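Local coordinates for Non-structural protein 5 (Modoc virus, PDB 2WA2), which probably methylates the viral RNA cap at guanine N7 and ribose 2'-O positions, using S-adenosylmethionine as the methyl donor, at residues A[69-74]-A[94-99]; A[216-221]-A[226-231]; A[85-90]-A[178-183]. The protein carries 4 engineered substitutions. One frame throughout, in Å; residues are numbered along the deposited sequence.

Interaction 1: A[69-74]-A[94-99]. Engineered in segment 94-99: Ser95 (natural residue Gly). With SAM (S-adenosylmethionine), chain C.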
loop_
_atom_site.group_PDB
_atom_site.type_symbol
_atom_site.label_atom_id
_atom_site.label_comp_id
_atom_site.label_asym_id
_atom_site.label_seq_id
_atom_site.Cartn_x
_atom_site.Cartn_y
_atom_site.Cartn_z
ATOM N N ALA A 69 6.216 -8.081 6.919
ATOM C CA ALA A 69 5.408 -9.269 6.704
ATOM C C ALA A 69 4.482 -9.080 5.507
ATOM O O ALA A 69 4.283 -10.001 4.735
ATOM C CB ALA A 69 4.598 -9.586 7.970
ATOM N N LYS A 70 3.918 -7.876 5.362
ATOM C CA LYS A 70 2.976 -7.604 4.278
ATOM C C LYS A 70 3.677 -7.625 2.936
ATOM O O LYS A 70 3.191 -8.274 2.017
ATOM C CB LYS A 70 2.251 -6.268 4.490
ATOM C CG LYS A 70 1.151 -6.342 5.559
ATOM C CD LYS A 70 0.699 -4.961 6.087
ATOM C CE LYS A 70 0.207 -4.031 5.011
ATOM N NZ LYS A 70 -0.155 -2.680 5.613
ATOM N N LEU A 71 4.826 -6.955 2.826
ATOM C CA LEU A 71 5.529 -6.926 1.521
ATOM C C LEU A 71 6.023 -8.327 1.198
ATOM O O LEU A 71 5.958 -8.736 0.047
ATOM C CB LEU A 71 6.702 -5.951 1.500
ATOM C CG LEU A 71 7.423 -5.792 0.156
ATOM C CD1 LEU A 71 6.441 -5.480 -0.967
ATOM C CD2 LEU A 71 8.558 -4.763 0.237
ATOM N N ALA A 72 6.497 -9.045 2.215
ATOM C CA ALA A 72 6.982 -10.431 2.030
ATOM C C ALA A 72 5.875 -11.347 1.500
ATOM O O ALA A 72 6.112 -12.170 0.601
ATOM C CB ALA A 72 7.609 -10.999 3.354
ATOM N N TRP A 73 4.667 -11.182 2.055
ATOM C CA TRP A 73 3.494 -11.910 1.614
ATOM C C TRP A 73 3.179 -11.635 0.154
ATOM O O TRP A 73 2.994 -12.576 -0.621
ATOM C CB TRP A 73 2.279 -11.593 2.493
ATOM C CG TRP A 73 1.094 -12.509 2.244
ATOM C CD1 TRP A 73 0.793 -13.667 2.929
ATOM C CD2 TRP A 73 0.079 -12.362 1.235
ATOM N NE1 TRP A 73 -0.359 -14.228 2.414
ATOM C CE2 TRP A 73 -0.811 -13.457 1.372
ATOM C CE3 TRP A 73 -0.167 -11.411 0.225
ATOM C CZ2 TRP A 73 -1.937 -13.626 0.544
ATOM C CZ3 TRP A 73 -1.298 -11.572 -0.594
ATOM C CH2 TRP A 73 -2.166 -12.689 -0.429
ATOM N N ILE A 74 3.094 -10.358 -0.219
ATOM C CA ILE A 74 2.857 -9.960 -1.603
ATOM C C ILE A 74 3.955 -10.509 -2.537
ATOM O O ILE A 74 3.666 -10.960 -3.655
ATOM C CB ILE A 74 2.782 -8.429 -1.738
ATOM C CG1 ILE A 74 1.596 -7.877 -0.908
ATOM C CG2 ILE A 74 2.760 -7.996 -3.245
ATOM C CD1 ILE A 74 1.580 -6.362 -0.797
ATOM N N GLY A 94 11.167 2.322 7.178
ATOM C CA GLY A 94 11.985 1.701 6.142
ATOM C C GLY A 94 11.972 0.174 6.054
ATOM O O GLY A 94 12.878 -0.400 5.448
ATOM N N SER A 95 10.950 -0.475 6.607
ATOM C CA SER A 95 10.859 -1.952 6.577
ATOM C C SER A 95 10.784 -2.487 5.165
ATOM O O SER A 95 11.409 -3.491 4.861
ATOM C CB SER A 95 9.662 -2.477 7.390
ATOM O OG SER A 95 9.958 -2.464 8.773
ATOM N N TRP A 96 10.023 -1.823 4.292
ATOM C CA TRP A 96 9.950 -2.272 2.889
ATOM C C TRP A 96 11.307 -2.160 2.199
ATOM O O TRP A 96 11.650 -2.980 1.364
ATOM C CB TRP A 96 8.902 -1.459 2.104
ATOM C CG TRP A 96 7.443 -1.940 2.308
ATOM C CD1 TRP A 96 6.949 -2.679 3.354
ATOM C CD2 TRP A 96 6.338 -1.714 1.421
ATOM N NE1 TRP A 96 5.597 -2.928 3.166
ATOM C CE2 TRP A 96 5.199 -2.342 1.996
ATOM C CE3 TRP A 96 6.195 -1.043 0.189
ATOM C CZ2 TRP A 96 3.947 -2.333 1.373
ATOM C CZ3 TRP A 96 4.930 -1.036 -0.440
ATOM C CH2 TRP A 96 3.830 -1.672 0.163
ATOM N N SER A 97 12.062 -1.118 2.528
ATOM C CA SER A 97 13.347 -0.864 1.889
ATOM C C SER A 97 14.364 -1.938 2.274
ATOM O O SER A 97 15.111 -2.422 1.424
ATOM C CB SER A 97 13.843 0.528 2.277
ATOM O OG SER A 97 13.143 1.493 1.507
ATOM N N TYR A 98 14.361 -2.315 3.547
ATOM C CA TYR A 98 15.233 -3.369 4.070
ATOM C C TYR A 98 14.795 -4.717 3.536
ATOM O O TYR A 98 15.630 -5.578 3.253
ATOM C CB TYR A 98 15.251 -3.361 5.594
ATOM C CG TYR A 98 16.143 -2.281 6.163
ATOM C CD1 TYR A 98 17.534 -2.348 6.014
ATOM C CD2 TYR A 98 15.606 -1.190 6.835
ATOM C CE1 TYR A 98 18.361 -1.340 6.508
ATOM C CE2 TYR A 98 16.433 -0.189 7.357
ATOM C CZ TYR A 98 17.796 -0.267 7.178
ATOM O OH TYR A 98 18.598 0.732 7.676
ATOM N N TYR A 99 13.487 -4.903 3.378
ATOM C CA TYR A 99 13.022 -6.109 2.729
ATOM C C TYR A 99 13.523 -6.172 1.290
ATOM O O TYR A 99 14.164 -7.154 0.896
ATOM C CB TYR A 99 11.498 -6.285 2.803
ATOM C CG TYR A 99 11.106 -7.584 2.161
ATOM C CD1 TYR A 99 11.262 -8.797 2.840
ATOM C CD2 TYR A 99 10.662 -7.621 0.845
ATOM C CE1 TYR A 99 10.938 -10.018 2.220
ATOM C CE2 TYR A 99 10.328 -8.834 0.219
ATOM C CZ TYR A 99 10.483 -10.021 0.909
ATOM O OH TYR A 99 10.146 -11.196 0.262
HETATM N N SAM C . 6.262 0.624 4.280
HETATM C CA SAM C . 6.501 1.262 5.617
HETATM C C SAM C . 7.378 0.358 6.490
HETATM O O SAM C . 7.551 -0.819 6.152
HETATM O OXT SAM C . 7.918 0.748 7.542
HETATM C CB SAM C . 5.172 1.529 6.324
HETATM C CG SAM C . 4.352 2.645 5.689
HETATM S SD SAM C . 4.935 4.209 6.365
HETATM C CE SAM C . 3.885 4.275 7.853
HETATM C "C5'" SAM C . 4.040 5.429 5.383
HETATM C "C4'" SAM C . 4.868 6.712 5.450
HETATM O "O4'" SAM C . 4.588 7.583 4.385
HETATM C "C3'" SAM C . 4.577 7.504 6.723
HETATM O "O3'" SAM C . 5.696 7.367 7.563
HETATM C "C2'" SAM C . 4.420 8.948 6.278
HETATM O "O2'" SAM C . 5.236 9.782 7.062
HETATM C "C1'" SAM C . 4.911 8.886 4.828
HETATM N N9 SAM C . 4.301 9.899 3.974
HETATM C C8 SAM C . 2.977 10.271 3.953
HETATM N N7 SAM C . 2.810 11.216 3.022
HETATM C C5 SAM C . 4.029 11.450 2.463
HETATM C C6 SAM C . 4.446 12.324 1.458
HETATM N N6 SAM C . 3.612 13.158 0.864
HETATM N N1 SAM C . 5.775 12.306 1.078
HETATM C C2 SAM C . 6.674 11.469 1.683
HETATM N N3 SAM C . 6.284 10.598 2.681
HETATM C C4 SAM C . 4.966 10.620 3.052
#
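Leu71 faces two aromatic side chains of the helical segment 94-99 and is packed against both. Its CB stands over the indole of Trp96, 3.8 Å from the centroid of the five-membered ring and only 17° off the ring normal, a CH-pi contact. The side chain leaves the backbone with CG anti to N (chi1 -176°), and this carries the CD2 branch onward until it lies 3.7 Å from CG of Trp96. The same methyl reaches CD2 of Tyr99 at 3.6 Å, so a branched aliphatic residue suits the angle between indole and phenol. On the opposite face of the Trp96 ring is S-adenosylmethionine, its amino nitrogen N 3.4 Å above the ring plane; the flat indole is thus sandwiched between helix 66-76 and the cofactor, while its NE1 makes a weak hydrogen bond to Gly67 O.

This is the cofactor corner of a Rossmann-like methyltransferase, where the glycine-rich turn after the first strand runs into a helix whose N-terminus meets the methionine carboxylate. Gly94 is the N-cap, and the first helical amides reach the carboxylate weakly: N of Ser95, an engineered residue, is 3.4 Å from OXT, and N of Trp96 is 3.3 Å from O. The helix dipole would probably favour the negative group here.

One residue on, Ala72 takes the phenol of Tyr99. Its CB touches CE1 at 3.7 Å, and its backbone N lies over a face of the ring, toward the rim; the small methyl lets the ring settle close to the helix backbone. The Tyr99 hydroxyl is hydrogen-bonded to Asp75, one turn further along helix 66-76. The axes of the two helical segments cross at -45°, 9.6 Å apart.

Interaction 2: A[216-221]-A[226-231]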
loop_
_atom_site.group_PDB
_atom_site.type_symbol
_atom_site.label_atom_id
_atom_site.label_comp_id
_atom_site.label_asym_id
_atom_site.label_seq_id
_atom_site.Cartn_x
_atom_site.Cartn_y
_atom_site.Cartn_z
ATOM N N LEU A 216 -5.653 -5.625 -7.970
ATOM C CA LEU A 216 -5.762 -5.098 -6.611
ATOM C C LEU A 216 -5.976 -6.260 -5.674
ATOM O O LEU A 216 -6.916 -7.061 -5.853
ATOM C CB LEU A 216 -6.921 -4.080 -6.500
ATOM C CG LEU A 216 -6.985 -3.353 -5.157
ATOM C CD1 LEU A 216 -5.884 -2.271 -5.109
ATOM C CD2 LEU A 216 -8.398 -2.733 -4.866
ATOM N N ILE A 217 -5.138 -6.369 -4.658
ATOM C CA ILE A 217 -5.200 -7.533 -3.763
ATOM C C ILE A 217 -5.292 -7.137 -2.291
ATOM O O ILE A 217 -4.823 -6.058 -1.891
ATOM C CB ILE A 217 -4.004 -8.516 -3.989
ATOM C CG1 ILE A 217 -2.665 -7.822 -3.664
ATOM C CG2 ILE A 217 -4.048 -9.107 -5.432
ATOM C CD1 ILE A 217 -1.409 -8.718 -3.662
ATOM N N ARG A 218 -5.914 -8.022 -1.508
ATOM C CA ARG A 218 -5.995 -7.869 -0.063
ATOM C C ARG A 218 -4.978 -8.806 0.587
ATOM O O ARG A 218 -4.997 -10.011 0.350
ATOM C CB ARG A 218 -7.421 -8.217 0.413
ATOM C CG ARG A 218 -7.570 -8.361 1.925
ATOM C CD ARG A 218 -7.530 -6.949 2.556
ATOM N NE ARG A 218 -7.879 -7.003 3.972
ATOM C CZ ARG A 218 -8.061 -5.942 4.745
ATOM N NH1 ARG A 218 -7.849 -4.712 4.260
ATOM N NH2 ARG A 218 -8.419 -6.123 6.000
ATOM N N VAL A 219 -4.090 -8.253 1.405
ATOM C CA VAL A 219 -3.161 -9.068 2.179
ATOM C C VAL A 219 -3.907 -9.523 3.450
ATOM O O VAL A 219 -4.456 -8.692 4.175
ATOM C CB VAL A 219 -1.901 -8.251 2.518
ATOM C CG1 VAL A 219 -0.870 -9.117 3.182
ATOM C CG2 VAL A 219 -1.339 -7.609 1.233
ATOM N N PRO A 220 -3.981 -10.838 3.695
ATOM C CA PRO A 220 -4.720 -11.375 4.853
ATOM C C PRO A 220 -4.122 -11.003 6.206
ATOM O O PRO A 220 -4.792 -11.147 7.240
ATOM C CB PRO A 220 -4.685 -12.900 4.632
ATOM C CG PRO A 220 -3.535 -13.128 3.720
ATOM C CD PRO A 220 -3.451 -11.910 2.830
ATOM N N LEU A 221 -2.870 -10.553 6.186
ATOM C CA LEU A 221 -2.209 -9.949 7.342
ATOM C C LEU A 221 -2.733 -8.556 7.706
ATOM O O LEU A 221 -2.497 -8.077 8.819
ATOM C CB LEU A 221 -0.703 -9.857 7.095
ATOM C CG LEU A 221 0.062 -11.185 7.005
ATOM C CD1 LEU A 221 1.411 -10.965 6.378
ATOM C CD2 LEU A 221 0.284 -11.686 8.375
ATOM N N THR A 226 -8.709 -1.835 8.828
ATOM C CA THR A 226 -8.366 -1.083 7.624
ATOM C C THR A 226 -8.859 -1.854 6.400
ATOM O O THR A 226 -8.754 -3.067 6.385
ATOM C CB THR A 226 -6.838 -0.834 7.494
ATOM O OG1 THR A 226 -6.572 -0.232 6.230
ATOM C CG2 THR A 226 -6.014 -2.148 7.631
ATOM N N HIS A 227 -9.375 -1.129 5.410
ATOM C CA HIS A 227 -9.819 -1.717 4.150
ATOM C C HIS A 227 -8.683 -1.631 3.125
ATOM O O HIS A 227 -8.931 -1.826 1.933
ATOM C CB HIS A 227 -11.029 -0.944 3.650
ATOM C CG HIS A 227 -11.987 -1.750 2.820
ATOM N ND1 HIS A 227 -11.631 -2.336 1.622
ATOM C CD2 HIS A 227 -13.307 -2.007 2.995
ATOM C CE1 HIS A 227 -12.692 -2.941 1.102
ATOM N NE2 HIS A 227 -13.723 -2.746 1.912
ATOM N N GLU A 228 -7.442 -1.369 3.587
ATOM C CA GLU A 228 -6.277 -1.217 2.659
ATOM C C GLU A 228 -6.150 -2.408 1.720
ATOM O O GLU A 228 -6.294 -3.567 2.115
ATOM C CB GLU A 228 -4.936 -1.012 3.394
ATOM C CG GLU A 228 -4.492 -2.277 4.145
ATOM C CD GLU A 228 -3.376 -2.036 5.144
ATOM O OE1 GLU A 228 -3.047 -0.860 5.386
ATOM O OE2 GLU A 228 -2.842 -3.029 5.697
ATOM N N MET A 229 -5.924 -2.097 0.459
ATOM C CA MET A 229 -5.574 -3.121 -0.531
ATOM C C MET A 229 -4.352 -2.638 -1.328
ATOM O O MET A 229 -3.929 -1.473 -1.206
ATOM C CB MET A 229 -6.787 -3.419 -1.415
ATOM C CG MET A 229 -7.923 -4.065 -0.610
ATOM S SD MET A 229 -9.450 -4.255 -1.551
ATOM C CE MET A 229 -8.973 -5.539 -2.754
ATOM N N TYR A 230 -3.744 -3.531 -2.105
ATOM C CA TYR A 230 -2.473 -3.217 -2.745
ATOM C C TYR A 230 -2.572 -3.335 -4.248
ATOM O O TYR A 230 -2.969 -4.376 -4.762
ATOM C CB TYR A 230 -1.326 -4.039 -2.181
ATOM C CG TYR A 230 -0.958 -3.520 -0.806
ATOM C CD1 TYR A 230 0.023 -2.533 -0.664
ATOM C CD2 TYR A 230 -1.623 -3.976 0.330
ATOM C CE1 TYR A 230 0.356 -2.026 0.599
ATOM C CE2 TYR A 230 -1.307 -3.457 1.609
ATOM C CZ TYR A 230 -0.317 -2.481 1.715
ATOM O OH TYR A 230 -0.013 -1.935 2.951
ATOM N N PHE A 231 -2.256 -2.253 -4.944
ATOM C CA PHE A 231 -2.315 -2.257 -6.399
ATOM C C PHE A 231 -0.953 -2.765 -6.848
ATOM O O PHE A 231 0.078 -2.115 -6.588
ATOM C CB PHE A 231 -2.621 -0.848 -6.946
ATOM C CG PHE A 231 -2.622 -0.751 -8.454
ATOM C CD1 PHE A 231 -3.550 -1.465 -9.221
ATOM C CD2 PHE A 231 -1.713 0.093 -9.115
ATOM C CE1 PHE A 231 -3.562 -1.371 -10.625
ATOM C CE2 PHE A 231 -1.718 0.202 -10.534
ATOM C CZ PHE A 231 -2.628 -0.542 -11.288
HETATM O O HOH W 1 -4.193 -5.548 2.335
#
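Ile217 and Tyr230 form an antiparallel hydrogen-bonded pair, with Ile217 N to Tyr230 O at 2.9 Å and Tyr230 N to Ile217 O at 2.8 Å. Beyond it the chains diverge, and a water bridges them, accepting from Val219 N and donating to Glu228 O.

Arg218 supplies the polar side-chain bonds. Bent at chi2 (74°), it turns its guanidinium end-on to Thr226 O, which accepts from NH1 at 2.8 Å and from NH2 at 3.1 Å, nearly in the guanidinium plane. NH1 also donates to Glu228 O at 2.9 Å, so a long, multi-donor side chain ties down two carbonyls of the turning backbone. Thr226 OG1 in turn accepts from Glu228 N, an ST turn.

Apolar contacts fill both faces. Leu216 crosses Met229 at about a right angle, its CD2 3.6 Å from CE of flexible Met229; on the other face Val219 CG2 lies 3.8 Å from CD2 of the Tyr230 ring.

The whole is a beta hairpin at the sheet edge. Glu228 OE2 is salt-bridged to Lys70 and hydrogen-bonded to Ser222 OG, OE1 is salt-bridged to Lys192, and Tyr230 is hydrogen-bonded to Asp155. Lys70, Asp155, Lys192 and Glu228 are consistent with the K-D-K-E tetrad of flavivirus 2'-O-methyltransferases.

Interaction 3: A[85-90]-A[178-183]. Engineered in segment 85-90: Thr85 (natural residue Ser). With SAM (S-adenosylmethionine), chain C.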
loop_
_atom_site.group_PDB
_atom_site.type_symbol
_atom_site.label_atom_id
_atom_site.label_comp_id
_atom_site.label_asym_id
_atom_site.label_seq_id
_atom_site.Cartn_x
_atom_site.Cartn_y
_atom_site.Cartn_z
ATOM N N THR A 85 16.672 -1.053 -9.776
ATOM C CA THR A 85 16.460 0.160 -8.995
ATOM C C THR A 85 15.015 0.172 -8.422
ATOM O O THR A 85 14.023 0.293 -9.157
ATOM C CB THR A 85 16.734 1.404 -9.839
ATOM O OG1 THR A 85 18.089 1.340 -10.320
ATOM C CG2 THR A 85 16.518 2.726 -9.002
ATOM N N VAL A 86 14.941 0.038 -7.103
ATOM C CA VAL A 86 13.672 0.049 -6.395
ATOM C C VAL A 86 13.520 1.418 -5.755
ATOM O O VAL A 86 14.448 1.904 -5.074
ATOM C CB VAL A 86 13.629 -1.041 -5.292
ATOM C CG1 VAL A 86 12.278 -1.007 -4.508
ATOM C CG2 VAL A 86 13.827 -2.434 -5.877
ATOM N N VAL A 87 12.378 2.052 -5.988
ATOM C CA VAL A 87 12.016 3.237 -5.201
ATOM C C VAL A 87 11.018 2.849 -4.123
ATOM O O VAL A 87 10.138 2.007 -4.341
ATOM C CB VAL A 87 11.506 4.458 -6.033
ATOM C CG1 VAL A 87 12.648 5.105 -6.780
ATOM C CG2 VAL A 87 10.349 4.108 -6.970
ATOM N N ASP A 88 11.209 3.414 -2.937
ATOM C CA ASP A 88 10.293 3.176 -1.845
ATOM C C ASP A 88 9.766 4.540 -1.424
ATOM O O ASP A 88 10.438 5.300 -0.718
ATOM C CB ASP A 88 10.982 2.416 -0.709
ATOM C CG ASP A 88 10.023 2.052 0.430
ATOM O OD1 ASP A 88 8.798 2.234 0.262
ATOM O OD2 ASP A 88 10.498 1.644 1.508
ATOM N N LEU A 89 8.584 4.871 -1.932
ATOM C CA LEU A 89 7.940 6.143 -1.656
ATOM C C LEU A 89 7.115 6.086 -0.382
ATOM O O LEU A 89 6.233 5.223 -0.232
ATOM C CB LEU A 89 7.095 6.587 -2.857
ATOM C CG LEU A 89 7.903 6.625 -4.171
ATOM C CD1 LEU A 89 6.985 6.768 -5.345
ATOM C CD2 LEU A 89 8.996 7.743 -4.186
ATOM N N GLY A 90 7.411 6.989 0.553
ATOM C CA GLY A 90 6.751 6.951 1.860
ATOM C C GLY A 90 7.323 5.809 2.679
ATOM O O GLY A 90 6.603 4.931 3.120
ATOM N N SER A 178 0.874 7.165 -10.866
ATOM C CA SER A 178 0.657 7.127 -12.331
ATOM C C SER A 178 1.795 7.811 -13.112
ATOM O O SER A 178 2.205 7.321 -14.164
ATOM C CB SER A 178 -0.711 7.688 -12.725
ATOM O OG SER A 178 -1.708 6.783 -12.279
ATOM N N ARG A 179 2.321 8.913 -12.569
ATOM C CA ARG A 179 3.453 9.604 -13.197
ATOM C C ARG A 179 4.704 8.730 -13.209
ATOM O O ARG A 179 5.448 8.679 -14.213
ATOM C CB ARG A 179 3.739 10.931 -12.485
ATOM C CG ARG A 179 2.640 11.950 -12.682
ATOM C CD ARG A 179 2.848 13.126 -11.758
ATOM N NE ARG A 179 1.648 13.953 -11.717
ATOM C CZ ARG A 179 1.184 14.550 -10.622
ATOM N NH1 ARG A 179 1.817 14.411 -9.455
ATOM N NH2 ARG A 179 0.076 15.280 -10.706
ATOM N N TRP A 180 4.945 8.035 -12.110
ATOM C CA TRP A 180 6.066 7.103 -12.045
ATOM C C TRP A 180 5.927 5.955 -13.057
ATOM O O TRP A 180 6.899 5.593 -13.725
ATOM C CB TRP A 180 6.230 6.560 -10.634
ATOM C CG TRP A 180 6.838 7.600 -9.687
ATOM C CD1 TRP A 180 6.197 8.619 -9.023
ATOM C CD2 TRP A 180 8.218 7.693 -9.329
ATOM N NE1 TRP A 180 7.115 9.346 -8.265
ATOM C CE2 TRP A 180 8.356 8.792 -8.430
ATOM C CE3 TRP A 180 9.354 6.957 -9.683
ATOM C CZ2 TRP A 180 9.593 9.153 -7.870
ATOM C CZ3 TRP A 180 10.584 7.322 -9.132
ATOM C CH2 TRP A 180 10.688 8.419 -8.241
ATOM N N LEU A 181 4.728 5.389 -13.152
ATOM C CA LEU A 181 4.452 4.282 -14.061
ATOM C C LEU A 181 4.532 4.708 -15.532
ATOM O O LEU A 181 4.980 3.935 -16.382
ATOM C CB LEU A 181 3.061 3.684 -13.759
ATOM C CG LEU A 181 2.907 3.086 -12.352
ATOM C CD1 LEU A 181 1.632 2.245 -12.167
ATOM C CD2 LEU A 181 4.123 2.307 -11.865
ATOM N N GLU A 182 4.066 5.916 -15.820
ATOM C CA GLU A 182 4.170 6.529 -17.153
ATOM C C GLU A 182 5.636 6.715 -17.528
ATOM O O GLU A 182 6.022 6.362 -18.634
ATOM C CB GLU A 182 3.443 7.879 -17.176
ATOM C CG GLU A 182 3.196 8.521 -18.544
ATOM C CD GLU A 182 2.120 9.616 -18.467
ATOM O OE1 GLU A 182 1.467 9.737 -17.391
ATOM O OE2 GLU A 182 1.913 10.356 -19.468
ATOM N N TYR A 183 6.444 7.218 -16.585
ATOM C CA TYR A 183 7.870 7.448 -16.815
ATOM C C TYR A 183 8.656 6.139 -16.990
ATOM O O TYR A 183 9.580 6.070 -17.806
ATOM C CB TYR A 183 8.465 8.294 -15.678
ATOM C CG TYR A 183 9.889 8.781 -15.902
ATOM C CD1 TYR A 183 10.141 10.048 -16.444
ATOM C CD2 TYR A 183 10.991 7.985 -15.553
ATOM C CE1 TYR A 183 11.459 10.506 -16.647
ATOM C CE2 TYR A 183 12.307 8.432 -15.759
ATOM C CZ TYR A 183 12.527 9.688 -16.308
ATOM O OH TYR A 183 13.824 10.127 -16.522
HETATM N N SAM C . 6.262 0.624 4.280
HETATM C CA SAM C . 6.501 1.262 5.617
HETATM C C SAM C . 7.378 0.358 6.490
HETATM O O SAM C . 7.551 -0.819 6.152
HETATM O OXT SAM C . 7.918 0.748 7.542
HETATM C CB SAM C . 5.172 1.529 6.324
HETATM C CG SAM C . 4.352 2.645 5.689
HETATM S SD SAM C . 4.935 4.209 6.365
HETATM C CE SAM C . 3.885 4.275 7.853
HETATM C "C5'" SAM C . 4.040 5.429 5.383
HETATM C "C4'" SAM C . 4.868 6.712 5.450
HETATM O "O4'" SAM C . 4.588 7.583 4.385
HETATM C "C3'" SAM C . 4.577 7.504 6.723
HETATM O "O3'" SAM C . 5.696 7.367 7.563
HETATM C "C2'" SAM C . 4.420 8.948 6.278
HETATM O "O2'" SAM C . 5.236 9.782 7.062
HETATM C "C1'" SAM C . 4.911 8.886 4.828
HETATM N N9 SAM C . 4.301 9.899 3.974
HETATM C C8 SAM C . 2.977 10.271 3.953
HETATM N N7 SAM C . 2.810 11.216 3.022
HETATM C C5 SAM C . 4.029 11.450 2.463
HETATM C C6 SAM C . 4.446 12.324 1.458
HETATM N N6 SAM C . 3.612 13.158 0.864
HETATM N N1 SAM C . 5.775 12.306 1.078
HETATM C C2 SAM C . 6.674 11.469 1.683
HETATM N N3 SAM C . 6.284 10.598 2.681
HETATM C C4 SAM C . 4.966 10.620 3.052
#
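Trp180 points from its helix toward the strand, and Leu89 meets the indole face-on. The CD1 methyl of Leu89 lies over the five-membered ring, 4.0 Å from its centroid and 14° off the normal, in a CH-pi contact that also brings CD1 within 3.9 Å of NE1. The second methyl, CD2, is 4.0 Å from CZ2 of the six-membered part, so both methyls of the fork lie over the same face. Chi1 of Leu89 (-54°) turns CG toward the helix, and chi2 (168°) sets the two methyls over the ring.

Val87 comes to the far end of the same ring obliquely. In the conformer described, one of two, its CG1 is 3.8 Å from CZ3 of Trp180; the exact contact is therefore less certain. A tryptophan suits this place because one broad, flat group spans two strand residues while the backbones stay well apart: the CA atoms of Val87 and Trp180, the nearest pair, are 9.9 Å from each other. Phe147 meets the indole edge-to-face.

Strand alternation sends Val87 and Leu89 to the helix and Asp88 to the other face, where its carboxylate is probably hydrogen-bonded to Ser97. At the strand's end Gly90, at positive phi, brings its CA to 3.4 Å from the ribose O4' of S-adenosylmethionine; lacking a side chain, it allows this close approach. Helix 163-183 belongs to the beta-alpha-beta crossover from strand 151-154 to strand 188-193, and its packing over the strand that leads into the cofactor loop is characteristic of the Rossmann-like methyltransferase fold.

Overall arrangement
The three contacts are built on or in one mixed sheet of seven strands. Along the chain, interactions 1 and 3 interlock: helix 66-76, strand 86-89 and helix 95-101 follow in turn, before helix 163-183 packs back on the strand; interaction 2 comes last, at the antiparallel edge. Interaction 1 lies on the face bearing Asp88 and Tyr230, whereas the helix of interaction 3 is on the opposite face. Their centres are about 16 Å apart, yet both touch S-adenosylmethionine, and Ser97 probably hydrogen-bonds Asp88. Interactions 1 and 2, about 14 Å apart, are joined by the Lys70-Glu228 salt bridge, which places the cofactor pocket next to the probable 2'-O-methylation site. Interactions 2 and 3, about 19 Å apart, meet through Phe231 and Leu181.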